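Sugar phosphate isomerase/epimerase (Parabacteroides distasonis, PDB 3L23) is probably an isomerase of the xylose isomerase-like TIM-barrel family and binds a magnesium ion in its barrel. Local coordinates at residues T160-H165 with S209-E214; S77-P82 with Y124-M129; L141-F146 with D200-D205. All blocks are in the same frame, centred on the assembly; numbering follows the deposited sequence.

Interaction 1. Residues T160-H165 with S209-E214; sequences TGFGYH and SKVYFE. With MG (magnesium ion), chain B; EDO (1,2-ethanediol), chain G.
F162, G163 and Y164 pair in parallel with V211, Y212 and F213, the short strand axes turned 32° against each other and joined by F162 N to K210 O, Y212 N to F162 O, Y164 N to Y212 O and E214 N to Y164 O (2.8 Å). Y212 dominates the face that looks into the barrel: CG sits between its own backbone N and carbonyl carbon (chi1 64°), folding the ring across G163, whose CA lies 3.5 Å from the ring centroid in a CH-pi contact. A CB on G163 would clash with that ring. T160 O meets the ring edge, 3.3 Å from CE1 of Y212. Y212 OH donates to a water lying in the ring plane, which in turn donates to G161 O and to T160 OG1, itself also hydrogen-bonded to K123 O. A leucine in place of Y212 would probably leave this water without its donor and uncover G163. On the opposite face V211 CG1 lies at the edge of the F162 ring, and Y164 CB packs on F213 CD2. H165 CB touches E214 OE1 at 3.5 Å; that oxygen is hydrogen-bonded to H79 NE2. H165 NE2 binds magnesium at 2.2 Å beside D216, H242, E275 and two waters, a metal site held by the strands of a xylose isomerase-like TIM barrel.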
loop_
_atom_site.group_PDB
_atom_site.type_symbol
_atom_site.label_atom_id
_atom_site.label_comp_id
_atom_site.label_asym_id
_atom_site.label_seq_id
_atom_site.Cartn_x
_atom_site.Cartn_y
_atom_site.Cartn_z
ATOM N N THR A 160 -5.206 -13.001 5.697
ATOM C CA THR A 160 -5.385 -12.304 4.403
ATOM C C THR A 160 -4.338 -12.626 3.334
ATOM O O THR A 160 -4.561 -12.343 2.162
ATOM C CB THR A 160 -5.441 -10.778 4.589
ATOM O OG1 THR A 160 -4.296 -10.337 5.335
ATOM C CG2 THR A 160 -6.733 -10.371 5.297
ATOM N N GLY A 161 -3.216 -13.220 3.719
ATOM C CA GLY A 161 -2.179 -13.582 2.771
ATOM C C GLY A 161 -1.338 -12.400 2.302
ATOM O O GLY A 161 -0.921 -11.559 3.117
ATOM N N PHE A 162 -1.125 -12.333 0.987
ATOM C CA PHE A 162 -0.228 -11.358 0.367
ATOM C C PHE A 162 -1.029 -10.252 -0.313
ATOM O O PHE A 162 -1.858 -10.528 -1.195
ATOM C CB PHE A 162 0.685 -12.055 -0.670
ATOM C CG PHE A 162 1.622 -11.125 -1.376
ATOM C CD1 PHE A 162 2.871 -10.814 -0.825
ATOM C CD2 PHE A 162 1.267 -10.537 -2.565
ATOM C CE1 PHE A 162 3.753 -9.967 -1.492
ATOM C CE2 PHE A 162 2.159 -9.655 -3.213
ATOM C CZ PHE A 162 3.377 -9.384 -2.665
ATOM N N GLY A 163 -0.811 -9.007 0.103
ATOM C CA GLY A 163 -1.414 -7.869 -0.570
ATOM C C GLY A 163 -0.398 -7.134 -1.411
ATOM O O GLY A 163 0.773 -7.035 -1.029
ATOM N N TYR A 164 -0.861 -6.550 -2.519
ATOM C CA TYR A 164 0.005 -5.812 -3.443
ATOM C C TYR A 164 -0.534 -4.410 -3.723
ATOM O O TYR A 164 -1.690 -4.267 -4.154
ATOM C CB TYR A 164 0.173 -6.569 -4.783
ATOM C CG TYR A 164 1.210 -5.890 -5.671
ATOM C CD1 TYR A 164 2.563 -6.056 -5.449
ATOM C CD2 TYR A 164 0.808 -4.975 -6.656
ATOM C CE1 TYR A 164 3.495 -5.373 -6.228
ATOM C CE2 TYR A 164 1.728 -4.311 -7.423
ATOM C CZ TYR A 164 3.066 -4.517 -7.190
ATOM O OH TYR A 164 4.010 -3.874 -7.947
ATOM N N HIS A 165 0.327 -3.402 -3.514
ATOM C CA HIS A 165 0.024 -1.979 -3.784
ATOM C C HIS A 165 0.801 -1.511 -5.006
ATOM O O HIS A 165 2.023 -1.689 -5.132
ATOM C CB HIS A 165 0.334 -1.113 -2.533
ATOM C CG HIS A 165 0.508 0.359 -2.800
ATOM N ND1 HIS A 165 1.633 0.868 -3.418
ATOM C CD2 HIS A 165 -0.258 1.437 -2.482
ATOM C CE1 HIS A 165 1.545 2.187 -3.490
ATOM N NE2 HIS A 165 0.405 2.559 -2.927
ATOM N N SER A 209 -7.228 -16.755 -4.179
ATOM C CA SER A 209 -7.387 -17.253 -2.823
ATOM C C SER A 209 -6.147 -16.932 -1.993
ATOM O O SER A 209 -6.125 -17.179 -0.794
ATOM C CB SER A 209 -7.625 -18.764 -2.811
ATOM O OG SER A 209 -6.430 -19.485 -3.114
ATOM N N LYS A 210 -5.109 -16.423 -2.648
ATOM C CA LYS A 210 -3.830 -16.136 -1.981
ATOM C C LYS A 210 -3.346 -14.664 -2.010
ATOM O O LYS A 210 -2.702 -14.206 -1.048
ATOM C CB LYS A 210 -2.746 -16.961 -2.623
ATOM C CG LYS A 210 -2.982 -18.432 -2.549
ATOM C CD LYS A 210 -1.836 -19.222 -3.175
ATOM C CE LYS A 210 -2.176 -20.701 -3.258
ATOM N NZ LYS A 210 -1.660 -21.481 -2.192
ATOM N N VAL A 211 -3.631 -13.962 -3.115
ATOM C CA VAL A 211 -3.125 -12.591 -3.377
ATOM C C VAL A 211 -4.289 -11.659 -3.618
ATOM O O VAL A 211 -5.207 -12.007 -4.357
ATOM C CB VAL A 211 -2.230 -12.598 -4.623
ATOM C CG1 VAL A 211 -1.853 -11.185 -5.109
ATOM C CG2 VAL A 211 -0.977 -13.507 -4.392
ATOM N N TYR A 212 -4.238 -10.489 -2.982
ATOM C CA TYR A 212 -5.241 -9.445 -3.203
ATOM C C TYR A 212 -4.481 -8.163 -3.468
ATOM O O TYR A 212 -3.257 -8.063 -3.258
ATOM C CB TYR A 212 -6.188 -9.266 -1.991
ATOM C CG TYR A 212 -5.445 -8.787 -0.769
ATOM C CD1 TYR A 212 -4.806 -9.690 0.078
ATOM C CD2 TYR A 212 -5.381 -7.430 -0.443
ATOM C CE1 TYR A 212 -4.076 -9.237 1.185
ATOM C CE2 TYR A 212 -4.646 -6.975 0.627
ATOM C CZ TYR A 212 -4.004 -7.882 1.450
ATOM O OH TYR A 212 -3.255 -7.405 2.513
ATOM N N PHE A 213 -5.224 -7.162 -3.901
ATOM C CA PHE A 213 -4.671 -5.899 -4.306
ATOM C C PHE A 213 -5.189 -4.715 -3.480
ATOM O O PHE A 213 -6.389 -4.640 -3.128
ATOM C CB PHE A 213 -4.937 -5.683 -5.821
ATOM C CG PHE A 213 -4.190 -6.670 -6.692
ATOM C CD1 PHE A 213 -4.656 -7.916 -6.919
ATOM C CD2 PHE A 213 -2.937 -6.350 -7.195
ATOM C CE1 PHE A 213 -3.920 -8.849 -7.642
ATOM C CE2 PHE A 213 -2.182 -7.277 -7.929
ATOM C CZ PHE A 213 -2.667 -8.509 -8.151
ATOM N N GLU A 214 -4.261 -3.818 -3.137
ATOM C CA GLU A 214 -4.603 -2.534 -2.535
ATOM C C GLU A 214 -4.404 -1.558 -3.669
ATOM O O GLU A 214 -3.263 -1.194 -3.947
ATOM C CB GLU A 214 -3.680 -2.190 -1.360
ATOM C CG GLU A 214 -3.913 -0.823 -0.727
ATOM C CD GLU A 214 -2.983 -0.545 0.386
ATOM O OE1 GLU A 214 -1.765 -0.544 0.157
ATOM O OE2 GLU A 214 -3.446 -0.337 1.521
HETATM MG MG MG B . -0.105 4.657 -2.332
HETATM C C1 EDO G . 2.069 -21.523 -4.067
HETATM O O1 EDO G . 1.426 -22.540 -3.294
HETATM C C2 EDO G . 1.392 -21.447 -5.417
HETATM O O2 EDO G . -0.018 -21.256 -5.268
HETATM O O HOH W 1 -2.213 -9.398 4.041
HETATM O O HOH W 2 1.546 5.315 -3.504
HETATM O O HOH W 3 1.709 4.202 -0.883
#

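Interaction 2. Residues S77-P82 with Y124-M129; sequences SSHVNP and YLIQPM
P128, I126 and N81 lose much of their surface to this contact. P128 lays CB over one face of the H79 ring, 3.3 Å from H79 ND1, the two side chains sliding past each other; NE2 of that ring is hydrogen-bonded to E214. The CD of P128 wedges against V80 O and N81 OD1, 3.2 Å from each. N81 reaches P128 with CG beside its own backbone N (chi1 -75°); OD1 takes a weak bond from M129 N and a firmer one from a water that also donates weakly to M129 O. That carbonyl is held more firmly by Q127 NE2 at 3.0 Å, an almost straight bond with M129 O in the plane of the Q127 amide. I126 is fixed through its backbone: I126 N reaches S78 O at 2.9 Å, and V80 N returns a bond of 2.9 Å to I126 O. Its CG2 rests obliquely by the H79 ring and CD1 touches S77 OG at 3.4 Å, an oxygen hydrogen-bonded to E47. V80 CG2 and L125 CD1 meet on the other face, under helix 103-119. Strands 45-52 and 162-165 flank the pair among the barrel's parallel strands, and I126 packs on Y212 of strand 211-216.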
loop_
_atom_site.group_PDB
_atom_site.type_symbol
_atom_site.label_atom_id
_atom_site.label_comp_id
_atom_site.label_asym_id
_atom_site.label_seq_id
_atom_site.Cartn_x
_atom_site.Cartn_y
_atom_site.Cartn_z
ATOM N N SER A 77 -2.871 -2.194 8.872
ATOM C CA SER A 77 -2.110 -2.612 7.726
ATOM C C SER A 77 -0.678 -2.125 7.821
ATOM O O SER A 77 -0.336 -1.271 8.643
ATOM C CB SER A 77 -2.791 -2.067 6.460
ATOM O OG SER A 77 -2.156 -2.475 5.278
ATOM N N SER A 78 0.170 -2.713 7.002
ATOM C CA SER A 78 1.585 -2.342 6.952
ATOM C C SER A 78 2.182 -2.577 5.567
ATOM O O SER A 78 1.942 -3.618 4.970
ATOM C CB SER A 78 2.380 -3.134 8.002
ATOM O OG SER A 78 3.765 -2.813 8.042
ATOM N N HIS A 79 2.993 -1.606 5.120
ATOM C CA HIS A 79 3.753 -1.639 3.885
ATOM C C HIS A 79 5.157 -2.080 4.148
ATOM O O HIS A 79 5.878 -1.456 4.894
ATOM C CB HIS A 79 3.829 -0.266 3.222
ATOM C CG HIS A 79 2.675 0.030 2.348
ATOM N ND1 HIS A 79 2.715 0.999 1.369
ATOM C CD2 HIS A 79 1.449 -0.527 2.284
ATOM C CE1 HIS A 79 1.554 1.024 0.743
ATOM N NE2 HIS A 79 0.766 0.115 1.280
ATOM N N VAL A 80 5.566 -3.159 3.497
ATOM C CA VAL A 80 6.887 -3.677 3.684
ATOM C C VAL A 80 7.449 -4.144 2.341
ATOM O O VAL A 80 6.701 -4.568 1.467
ATOM C CB VAL A 80 6.897 -4.867 4.672
ATOM C CG1 VAL A 80 6.403 -4.413 6.069
ATOM C CG2 VAL A 80 6.053 -6.038 4.119
ATOM N N ASN A 81 8.755 -4.064 2.176
ATOM C CA ASN A 81 9.388 -4.542 0.954
ATOM C C ASN A 81 10.521 -5.523 1.264
ATOM O O ASN A 81 11.355 -5.210 2.122
ATOM C CB ASN A 81 10.012 -3.366 0.196
ATOM C CG ASN A 81 9.007 -2.514 -0.511
ATOM O OD1 ASN A 81 8.247 -2.964 -1.422
ATOM N ND2 ASN A 81 8.972 -1.258 -0.085
ATOM N N PRO A 82 10.568 -6.690 0.594
ATOM C CA PRO A 82 11.688 -7.615 0.800
ATOM C C PRO A 82 13.083 -7.020 0.675
ATOM O O PRO A 82 13.395 -6.294 -0.288
ATOM C CB PRO A 82 11.474 -8.677 -0.293
ATOM C CG PRO A 82 9.999 -8.688 -0.473
ATOM C CD PRO A 82 9.550 -7.284 -0.298
ATOM N N TYR A 124 -3.672 -6.664 7.458
ATOM C CA TYR A 124 -3.063 -6.711 6.137
ATOM C C TYR A 124 -1.553 -6.497 6.184
ATOM O O TYR A 124 -1.080 -5.633 6.910
ATOM C CB TYR A 124 -3.655 -5.625 5.256
ATOM C CG TYR A 124 -5.171 -5.597 5.151
ATOM C CD1 TYR A 124 -5.827 -6.438 4.300
ATOM C CD2 TYR A 124 -5.914 -4.673 5.869
ATOM C CE1 TYR A 124 -7.191 -6.396 4.153
ATOM C CE2 TYR A 124 -7.296 -4.619 5.753
ATOM C CZ TYR A 124 -7.925 -5.476 4.884
ATOM O OH TYR A 124 -9.295 -5.436 4.772
ATOM N N LEU A 125 -0.841 -7.267 5.360
ATOM C CA LEU A 125 0.602 -7.125 5.121
ATOM C C LEU A 125 0.753 -6.985 3.607
ATOM O O LEU A 125 0.342 -7.875 2.846
ATOM C CB LEU A 125 1.357 -8.341 5.658
ATOM C CG LEU A 125 2.876 -8.217 5.683
ATOM C CD1 LEU A 125 3.353 -7.016 6.479
ATOM C CD2 LEU A 125 3.527 -9.532 6.194
ATOM N N ILE A 126 1.328 -5.859 3.175
ATOM C CA ILE A 126 1.265 -5.423 1.770
ATOM C C ILE A 126 2.641 -4.988 1.252
ATOM O O ILE A 126 3.364 -4.268 1.925
ATOM C CB ILE A 126 0.258 -4.264 1.606
ATOM C CG1 ILE A 126 -1.169 -4.727 1.936
ATOM C CG2 ILE A 126 0.319 -3.651 0.201
ATOM C CD1 ILE A 126 -2.282 -3.675 2.048
ATOM N N GLN A 127 3.004 -5.483 0.066
ATOM C CA GLN A 127 4.204 -5.062 -0.673
ATOM C C GLN A 127 3.805 -3.921 -1.607
ATOM O O GLN A 127 2.910 -4.101 -2.435
ATOM C CB GLN A 127 4.782 -6.199 -1.491
ATOM C CG GLN A 127 5.966 -5.743 -2.306
ATOM C CD GLN A 127 6.661 -6.886 -2.950
ATOM O OE1 GLN A 127 6.671 -8.004 -2.402
ATOM N NE2 GLN A 127 7.273 -6.636 -4.117
ATOM N N PRO A 128 4.411 -2.733 -1.435
ATOM C CA PRO A 128 4.044 -1.561 -2.280
ATOM C C PRO A 128 4.933 -1.220 -3.455
ATOM O O PRO A 128 4.561 -0.343 -4.235
ATOM C CB PRO A 128 4.097 -0.427 -1.271
ATOM C CG PRO A 128 5.304 -0.791 -0.443
ATOM C CD PRO A 128 5.291 -2.316 -0.324
HETATM N N MSE A 129 6.091 -1.864 -3.623
HETATM C CA MSE A 129 7.001 -1.556 -4.717
HETATM C C MSE A 129 7.110 -2.713 -5.714
HETATM O O MSE A 129 7.237 -3.844 -5.327
HETATM C CB MSE A 129 8.414 -1.213 -4.201
HETATM C CG MSE A 129 9.385 -0.688 -5.280
HETATM SE SE MSE A 129 8.679 1.050 -6.105
HETATM C CE MSE A 129 8.171 1.723 -4.522
HETATM O O HOH W 4 9.913 -4.634 -3.466
#

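Interaction 3. Residues L141-F146 with D200-D205; sequences LVCDIF and DLMLKD
D205 O accepts a bond of 2.8 Å from a water that gives its other hydrogen to OD1 of the exposed D144, so the two helices are bridged by solvent with no direct hydrogen bond between them. The same carbonyl oxygen is brushed by C143 CB, 3.4 Å from D205 O. C143 is the residue that fills the interface: its CA-bound carbon points at the other helix, and with SG turned beside the backbone N (chi1 -66°) the sulfur settles onto the main chain of 200-205. There it lies 3.8 Å from M202 CA and 3.9 Å from D205 CB, with L201 O at a similar distance, so it packs against backbone more than against side-chain tips. The small side chain lets the two backbones come close, and the CA atoms of C143 and D205 are 6.0 Å apart. The segment axes pass at 9.4 Å and are inclined by 48°. Both helices belong to the outer layer of the TIM barrel, helix 136-155 leading into strand 162-165 and helix 198-205 into strand 211-216, two strands that are neighbours in the barrel. Deeper toward those strands, M202, a selenomethionine, stretches out fully beyond CG (chi3 171°) and brings its terminal CE obliquely against the ring of F146, 4.2 Å from F146 CE2. Within its own helix V142 sets CG1 over one face of that ring, 3.4 Å above its plane. F146 also stacks with the ring of F162 and meets that of Y164, and M202 touches F213, which carries the apolar seam down onto the outer face of the sheet.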
loop_
_atom_site.group_PDB
_atom_site.type_symbol
_atom_site.label_atom_id
_atom_site.label_comp_id
_atom_site.label_asym_id
_atom_site.label_seq_id
_atom_site.Cartn_x
_atom_site.Cartn_y
_atom_site.Cartn_z
ATOM N N LEU A 141 7.143 -15.181 -13.125
ATOM C CA LEU A 141 7.935 -15.563 -11.961
ATOM C C LEU A 141 7.610 -14.703 -10.762
ATOM O O LEU A 141 7.484 -15.220 -9.647
ATOM C CB LEU A 141 9.454 -15.516 -12.283
ATOM C CG LEU A 141 10.379 -15.976 -11.149
ATOM C CD1 LEU A 141 10.122 -17.448 -10.753
ATOM C CD2 LEU A 141 11.813 -15.814 -11.537
ATOM N N VAL A 142 7.400 -13.404 -10.971
ATOM C CA VAL A 142 7.015 -12.544 -9.866
ATOM C C VAL A 142 5.671 -13.008 -9.289
ATOM O O VAL A 142 5.496 -13.124 -8.040
ATOM C CB VAL A 142 6.977 -11.059 -10.282
ATOM C CG1 VAL A 142 6.155 -10.272 -9.265
ATOM C CG2 VAL A 142 8.403 -10.496 -10.467
ATOM N N CYS A 143 4.722 -13.317 -10.160
ATOM C CA CYS A 143 3.431 -13.831 -9.682
ATOM C C CYS A 143 3.547 -15.128 -8.854
ATOM O O CYS A 143 2.909 -15.265 -7.814
ATOM C CB CYS A 143 2.471 -14.060 -10.831
ATOM S SG CYS A 143 1.990 -12.529 -11.642
ATOM N N ASP A 144 4.372 -16.062 -9.303
ATOM C CA ASP A 144 4.581 -17.288 -8.569
ATOM C C ASP A 144 5.172 -16.997 -7.187
ATOM O O ASP A 144 4.815 -17.653 -6.203
ATOM C CB ASP A 144 5.553 -18.181 -9.335
ATOM C CG ASP A 144 4.977 -18.713 -10.622
ATOM O OD1 ASP A 144 3.737 -18.815 -10.718
ATOM O OD2 ASP A 144 5.773 -19.108 -11.509
ATOM N N ILE A 145 6.084 -16.024 -7.123
ATOM C CA ILE A 145 6.721 -15.650 -5.870
ATOM C C ILE A 145 5.655 -15.022 -4.940
ATOM O O ILE A 145 5.625 -15.318 -3.737
ATOM C CB ILE A 145 8.002 -14.746 -6.125
ATOM C CG1 ILE A 145 9.125 -15.616 -6.695
ATOM C CG2 ILE A 145 8.446 -13.972 -4.873
ATOM C CD1 ILE A 145 10.296 -14.838 -7.371
ATOM N N PHE A 146 4.785 -14.181 -5.468
ATOM C CA PHE A 146 3.717 -13.591 -4.657
ATOM C C PHE A 146 2.793 -14.686 -4.084
ATOM O O PHE A 146 2.376 -14.635 -2.906
ATOM C CB PHE A 146 2.882 -12.614 -5.478
ATOM C CG PHE A 146 3.586 -11.284 -5.849
ATOM C CD1 PHE A 146 4.822 -10.915 -5.333
ATOM C CD2 PHE A 146 2.922 -10.384 -6.671
ATOM C CE1 PHE A 146 5.416 -9.685 -5.705
ATOM C CE2 PHE A 146 3.495 -9.157 -7.016
ATOM C CZ PHE A 146 4.725 -8.817 -6.526
ATOM N N ASP A 200 -2.401 -6.201 -15.406
ATOM C CA ASP A 200 -3.313 -7.232 -15.948
ATOM C C ASP A 200 -2.716 -8.629 -15.863
ATOM O O ASP A 200 -3.430 -9.573 -15.559
ATOM C CB ASP A 200 -3.759 -6.869 -17.347
ATOM C CG ASP A 200 -4.549 -5.597 -17.348
ATOM O OD1 ASP A 200 -5.270 -5.401 -16.359
ATOM O OD2 ASP A 200 -4.456 -4.792 -18.280
ATOM N N LEU A 201 -1.413 -8.759 -16.095
ATOM C CA LEU A 201 -0.736 -10.029 -15.939
ATOM C C LEU A 201 -0.709 -10.438 -14.461
ATOM O O LEU A 201 -0.821 -11.630 -14.140
ATOM C CB LEU A 201 0.690 -9.982 -16.511
ATOM C CG LEU A 201 0.833 -9.657 -18.006
ATOM C CD1 LEU A 201 2.294 -9.456 -18.366
ATOM C CD2 LEU A 201 0.139 -10.723 -18.864
HETATM N N MSE A 202 -0.568 -9.465 -13.554
HETATM C CA MSE A 202 -0.533 -9.782 -12.126
HETATM C C MSE A 202 -1.873 -10.332 -11.670
HETATM O O MSE A 202 -1.928 -11.315 -10.927
HETATM C CB MSE A 202 -0.138 -8.555 -11.291
HETATM C CG MSE A 202 1.335 -8.195 -11.428
HETATM SE SE MSE A 202 1.609 -6.634 -10.236
HETATM C CE MSE A 202 3.535 -6.591 -10.374
ATOM N N LEU A 203 -2.945 -9.679 -12.093
ATOM C CA LEU A 203 -4.307 -10.165 -11.817
ATOM C C LEU A 203 -4.501 -11.560 -12.377
ATOM O O LEU A 203 -4.986 -12.467 -11.688
ATOM C CB LEU A 203 -5.332 -9.220 -12.417
ATOM C CG LEU A 203 -5.484 -7.893 -11.664
ATOM C CD1 LEU A 203 -6.082 -6.804 -12.610
ATOM C CD2 LEU A 203 -6.261 -8.023 -10.322
ATOM N N LYS A 204 -4.126 -11.755 -13.623
ATOM C CA LYS A 204 -4.368 -13.057 -14.274
ATOM C C LYS A 204 -3.659 -14.240 -13.618
ATOM O O LYS A 204 -4.219 -15.360 -13.535
ATOM C CB LYS A 204 -3.938 -12.986 -15.740
ATOM C CG LYS A 204 -4.229 -14.233 -16.526
ATOM C CD LYS A 204 -4.011 -14.055 -18.007
ATOM C CE LYS A 204 -2.588 -13.835 -18.388
ATOM N NZ LYS A 204 -2.390 -14.596 -19.684
ATOM N N ASP A 205 -2.417 -14.020 -13.209
ATOM C CA ASP A 205 -1.517 -15.098 -12.832
ATOM C C ASP A 205 -1.190 -15.200 -11.352
ATOM O O ASP A 205 -0.330 -15.986 -10.975
ATOM C CB ASP A 205 -0.226 -14.969 -13.632
ATOM C CG ASP A 205 -0.420 -15.293 -15.107
ATOM O OD1 ASP A 205 -1.261 -16.157 -15.425
ATOM O OD2 ASP A 205 0.283 -14.708 -15.943
HETATM O O HOH W 5 1.547 -17.712 -12.024
#

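How the interactions relate
Interactions 1 and 2 are buried strand pairs among the parallel strands of the barrel, adjoining through strands 124-127 and 162-165, with H165 N close enough to Q127 O for a probable hydrogen bond. Their chemistry is that of backbone ladders, with polar side chains directed into the barrel near the magnesium, where Y212 OH also packs on I126 CG1. Interaction 3 is largely buried too, but in the outer helical layer, its centre about 17 Å from the chain centre and its water-bridged end beside an exposed residue. It joins the helices preceding both strands of interaction 1 by apolar packing, meets that contact at the sheet's outer face, where L203 lies on F213, and barely touches interaction 2, through F146 and Q127.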